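Local coordinates for protein glycosyl hydrolase, family 38 (Enterococcus faecalis, PDB 5KBP) that probably hydrolyses alpha-mannosidic linkages in carbohydrates as a family 38 glycoside hydrolase, at residues Val420-Tyr432 / Arg482-Leu494. Residues are numbered along the deposited sequence; the frame is centred on the assembly and turned at random.
Sequences VTVEVEIERLPFY and RQPYMAKYLTVEL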
# COMPACT_ATOMS: atom_id res chain seq x y z
N VAL A 420 -3.59 -33.62 -9.33
CA VAL A 420 -2.59 -32.60 -9.07
C VAL A 420 -1.78 -32.33 -10.33
O VAL A 420 -1.65 -33.18 -11.21
CB VAL A 420 -1.67 -33.03 -7.90
CG1 VAL A 420 -0.89 -31.84 -7.35
CG2 VAL A 420 -2.49 -33.68 -6.80
N THR A 421 -1.24 -31.12 -10.41
CA THR A 421 -0.33 -30.70 -11.47
C THR A 421 0.99 -30.29 -10.84
O THR A 421 1.01 -29.52 -9.88
CB THR A 421 -0.93 -29.54 -12.28
OG1 THR A 421 -1.69 -30.06 -13.39
CG2 THR A 421 0.15 -28.61 -12.80
N VAL A 422 2.09 -30.82 -11.38
CA VAL A 422 3.43 -30.56 -10.86
C VAL A 422 4.33 -30.16 -12.01
O VAL A 422 4.42 -30.87 -13.01
CB VAL A 422 4.01 -31.79 -10.13
CG1 VAL A 422 5.46 -31.55 -9.75
CG2 VAL A 422 3.18 -32.14 -8.91
N GLU A 423 4.99 -29.01 -11.88
CA GLU A 423 5.94 -28.54 -12.88
C GLU A 423 7.34 -28.97 -12.46
O GLU A 423 7.79 -28.66 -11.35
CB GLU A 423 5.86 -27.02 -13.04
CG GLU A 423 6.43 -26.52 -14.36
CD GLU A 423 6.32 -25.01 -14.50
OE1 GLU A 423 6.27 -24.32 -13.46
OE2 GLU A 423 6.29 -24.52 -15.65
N VAL A 424 8.03 -29.69 -13.35
CA VAL A 424 9.34 -30.26 -13.06
C VAL A 424 10.33 -29.75 -14.09
O VAL A 424 10.09 -29.84 -15.30
CB VAL A 424 9.30 -31.80 -13.07
CG1 VAL A 424 10.66 -32.37 -12.72
CG2 VAL A 424 8.23 -32.31 -12.10
N GLU A 425 11.45 -29.21 -13.61
CA GLU A 425 12.53 -28.75 -14.48
C GLU A 425 13.32 -29.95 -14.98
O GLU A 425 13.90 -30.69 -14.18
CB GLU A 425 13.43 -27.78 -13.73
CG GLU A 425 14.60 -27.25 -14.54
CD GLU A 425 15.61 -26.52 -13.68
OE1 GLU A 425 16.53 -27.18 -13.15
OE2 GLU A 425 15.48 -25.28 -13.53
N ILE A 426 13.35 -30.15 -16.30
CA ILE A 426 14.07 -31.28 -16.88
C ILE A 426 15.43 -30.89 -17.44
O ILE A 426 16.30 -31.76 -17.59
CB ILE A 426 13.22 -31.97 -17.97
CG1 ILE A 426 12.85 -30.99 -19.08
CG2 ILE A 426 11.98 -32.59 -17.35
CD1 ILE A 426 12.09 -31.63 -20.22
N GLU A 427 15.65 -29.61 -17.76
CA GLU A 427 16.93 -29.15 -18.26
C GLU A 427 17.18 -27.74 -17.77
O GLU A 427 16.25 -27.02 -17.38
CB GLU A 427 17.00 -29.21 -19.79
CG GLU A 427 17.39 -30.58 -20.34
CD GLU A 427 16.52 -31.02 -21.49
OE1 GLU A 427 15.71 -30.21 -21.97
OE2 GLU A 427 16.64 -32.19 -21.90
N ARG A 428 18.45 -27.33 -17.78
CA ARG A 428 18.84 -26.05 -17.22
C ARG A 428 20.15 -25.60 -17.84
O ARG A 428 21.16 -26.30 -17.72
CB ARG A 428 18.97 -26.16 -15.70
CG ARG A 428 19.40 -24.88 -15.00
CD ARG A 428 18.65 -24.73 -13.69
NE ARG A 428 19.51 -24.26 -12.61
CZ ARG A 428 19.09 -24.05 -11.36
NH1 ARG A 428 17.82 -24.27 -11.05
NH2 ARG A 428 19.94 -23.63 -10.44
N LEU A 429 20.13 -24.45 -18.51
CA LEU A 429 21.33 -23.87 -19.12
C LEU A 429 21.67 -22.57 -18.42
O LEU A 429 21.03 -21.54 -18.67
CB LEU A 429 21.11 -23.63 -20.62
CG LEU A 429 20.71 -24.83 -21.48
CD1 LEU A 429 20.65 -24.42 -22.95
CD2 LEU A 429 21.68 -25.99 -21.29
N PRO A 430 22.67 -22.55 -17.53
CA PRO A 430 23.03 -21.30 -16.85
C PRO A 430 23.56 -20.27 -17.84
O PRO A 430 24.01 -20.59 -18.94
CB PRO A 430 24.12 -21.73 -15.87
CG PRO A 430 23.95 -23.22 -15.72
CD PRO A 430 23.46 -23.69 -17.05
N PHE A 431 23.49 -19.00 -17.42
CA PHE A 431 23.86 -17.91 -18.32
C PHE A 431 25.34 -17.92 -18.67
O PHE A 431 25.72 -17.48 -19.76
CB PHE A 431 23.46 -16.56 -17.72
CG PHE A 431 22.06 -16.14 -18.04
CD1 PHE A 431 21.14 -17.05 -18.53
CD2 PHE A 431 21.66 -14.83 -17.86
CE1 PHE A 431 19.85 -16.66 -18.83
CE2 PHE A 431 20.37 -14.43 -18.15
CZ PHE A 431 19.46 -15.35 -18.64
N TYR A 432 26.19 -18.41 -17.77
CA TYR A 432 27.62 -18.45 -18.07
C TYR A 432 27.97 -19.46 -19.16
O TYR A 432 29.13 -19.51 -19.58
CB TYR A 432 28.44 -18.73 -16.81
CG TYR A 432 28.16 -20.05 -16.11
CD1 TYR A 432 28.72 -21.23 -16.58
CD2 TYR A 432 27.38 -20.10 -14.97
CE1 TYR A 432 28.48 -22.44 -15.95
CE2 TYR A 432 27.13 -21.30 -14.33
CZ TYR A 432 27.68 -22.46 -14.82
OH TYR A 432 27.44 -23.66 -14.18
N ARG A 482 23.11 -14.33 -7.19
CA ARG A 482 22.00 -14.87 -7.95
C ARG A 482 22.51 -15.71 -9.12
O ARG A 482 23.61 -15.48 -9.64
CB ARG A 482 21.11 -13.74 -8.47
CG ARG A 482 21.86 -12.67 -9.25
CD ARG A 482 20.90 -11.73 -9.95
NE ARG A 482 21.60 -10.74 -10.77
CZ ARG A 482 21.73 -9.46 -10.43
NH1 ARG A 482 21.21 -9.00 -9.30
NH2 ARG A 482 22.38 -8.63 -11.24
N GLN A 483 21.71 -16.69 -9.53
CA GLN A 483 22.10 -17.66 -10.56
C GLN A 483 21.07 -17.66 -11.67
O GLN A 483 20.05 -18.36 -11.59
CB GLN A 483 22.26 -19.05 -9.96
CG GLN A 483 23.30 -19.14 -8.85
CD GLN A 483 23.28 -20.48 -8.15
OE1 GLN A 483 22.30 -21.23 -8.25
NE2 GLN A 483 24.35 -20.80 -7.44
N PRO A 484 21.30 -16.89 -12.74
CA PRO A 484 20.34 -16.86 -13.85
C PRO A 484 20.56 -18.00 -14.83
O PRO A 484 21.68 -18.49 -15.02
CB PRO A 484 20.63 -15.51 -14.51
CG PRO A 484 22.10 -15.32 -14.28
CD PRO A 484 22.42 -15.96 -12.95
N TYR A 485 19.47 -18.42 -15.47
CA TYR A 485 19.54 -19.53 -16.40
C TYR A 485 18.31 -19.54 -17.31
O TYR A 485 17.31 -18.88 -17.03
CB TYR A 485 19.65 -20.88 -15.67
CG TYR A 485 18.56 -21.13 -14.65
CD1 TYR A 485 17.32 -21.64 -15.04
CD2 TYR A 485 18.76 -20.87 -13.31
CE1 TYR A 485 16.32 -21.88 -14.12
CE2 TYR A 485 17.76 -21.10 -12.38
CZ TYR A 485 16.55 -21.61 -12.79
OH TYR A 485 15.56 -21.84 -11.86
N MET A 486 18.43 -20.29 -18.40
CA MET A 486 17.29 -20.69 -19.22
C MET A 486 16.98 -22.15 -18.91
O MET A 486 17.89 -22.98 -18.88
CB MET A 486 17.59 -20.51 -20.71
CG MET A 486 17.73 -19.06 -21.15
SD MET A 486 16.19 -18.14 -20.96
CE MET A 486 16.56 -16.68 -21.93
N ALA A 487 15.70 -22.45 -18.69
CA ALA A 487 15.30 -23.78 -18.27
C ALA A 487 14.14 -24.28 -19.11
O ALA A 487 13.42 -23.51 -19.75
CB ALA A 487 14.92 -23.81 -16.79
N LYS A 488 13.97 -25.60 -19.11
CA LYS A 488 12.83 -26.26 -19.73
C LYS A 488 12.05 -26.99 -18.65
O LYS A 488 12.64 -27.74 -17.85
CB LYS A 488 13.28 -27.23 -20.83
CG LYS A 488 12.13 -27.81 -21.64
CD LYS A 488 12.64 -28.49 -22.90
CE LYS A 488 11.49 -28.85 -23.83
NZ LYS A 488 11.98 -29.37 -25.13
N TYR A 489 10.74 -26.78 -18.62
CA TYR A 489 9.89 -27.32 -17.57
C TYR A 489 8.85 -28.25 -18.17
O TYR A 489 8.30 -27.98 -19.24
CB TYR A 489 9.19 -26.20 -16.79
CG TYR A 489 10.14 -25.27 -16.08
CD1 TYR A 489 10.57 -25.55 -14.79
CD2 TYR A 489 10.62 -24.12 -16.69
CE1 TYR A 489 11.44 -24.71 -14.12
CE2 TYR A 489 11.49 -23.28 -16.04
CZ TYR A 489 11.90 -23.58 -14.75
OH TYR A 489 12.77 -22.74 -14.10
N LEU A 490 8.59 -29.35 -17.47
CA LEU A 490 7.56 -30.30 -17.85
C LEU A 490 6.47 -30.30 -16.78
O LEU A 490 6.78 -30.34 -15.58
CB LEU A 490 8.14 -31.70 -18.02
CG LEU A 490 7.39 -32.60 -19.01
CD1 LEU A 490 7.24 -31.89 -20.35
CD2 LEU A 490 8.10 -33.93 -19.17
N THR A 491 5.22 -30.25 -17.21
CA THR A 491 4.07 -30.20 -16.32
C THR A 491 3.40 -31.57 -16.33
O THR A 491 2.83 -31.98 -17.34
CB THR A 491 3.09 -29.11 -16.75
OG1 THR A 491 3.73 -27.83 -16.66
CG2 THR A 491 1.86 -29.12 -15.87
N VAL A 492 3.49 -32.28 -15.20
CA VAL A 492 3.00 -33.65 -15.08
C VAL A 492 1.73 -33.65 -14.24
O VAL A 492 1.63 -32.91 -13.25
CB VAL A 492 4.08 -34.56 -14.46
CG1 VAL A 492 3.60 -36.01 -14.43
CG2 VAL A 492 5.39 -34.44 -15.23
N GLU A 493 0.77 -34.48 -14.64
CA GLU A 493 -0.52 -34.57 -13.98
C GLU A 493 -0.61 -35.89 -13.23
O GLU A 493 -0.44 -36.96 -13.83
CB GLU A 493 -1.66 -34.45 -15.00
CG GLU A 493 -3.01 -34.13 -14.40
CD GLU A 493 -4.07 -33.88 -15.46
OE1 GLU A 493 -4.02 -34.54 -16.52
OE2 GLU A 493 -4.94 -33.01 -15.23
N LEU A 494 -0.87 -35.82 -11.92
CA LEU A 494 -0.98 -37.00 -11.08
C LEU A 494 -2.38 -37.09 -10.48
O LEU A 494 -3.04 -36.07 -10.25
CB LEU A 494 0.06 -36.99 -9.95
CG LEU A 494 1.54 -37.09 -10.34
CD1 LEU A 494 2.41 -37.17 -9.10
CD2 LEU A 494 1.78 -38.28 -11.25
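A classic beta bulge interrupts the antiparallel pairing of Val-420–Pro-430 with Gln-483–Leu-494, where Ile-426 and Glu-427 both face Lys-488. Ile-426 N reaches Lys-488 O at 3.0 Å, whereas Lys-488 N turns to Glu-427 O at 3.2 Å, approaching from well above the carbonyl plane. The extra residue shifts the register by one, and regular pairing resumes with Arg-428 opposite Ala-487, followed by the hydrogen-bonded pair Leu-429 and Met-486. With CG1 between its backbone N and carbonyl carbon (chi1 58°), Ile-426 lays CG1 against Lys-488 O and sets CG2 4.0 Å from Leu-490 CB. Glu-427 runs alongside the Lys-488 chain, whose NZ bonds to Thr-448.

Such a bulge lies within a three-stranded antiparallel sheet of family 38 C-terminal domain 1, in which strand 483-499 is central, 463-475 flanks it, and Val-422 and Val-424 pack on strand 404-410. On the face carrying Glu-425, Arg-428 and Tyr-485, the arginine folds over the tyrosine: its CD sits 3.5 Å from the ring centroid, and the guanidinium lies flat on the same face, planes 9° apart, a cation-pi stack. Glu-425 OE2 meets the guanidinium edge in plane, 3.6 Å from Arg-428 NH1, and Asp-475 takes NH2, so two carboxylates probably fix its rotation. Beyond, Phe-431 N bonds to Pro-484 O, and Pro-484 CB rests 3.8 Å from the Phe-431 ring centroid, beside Trp-760 of the second subunit.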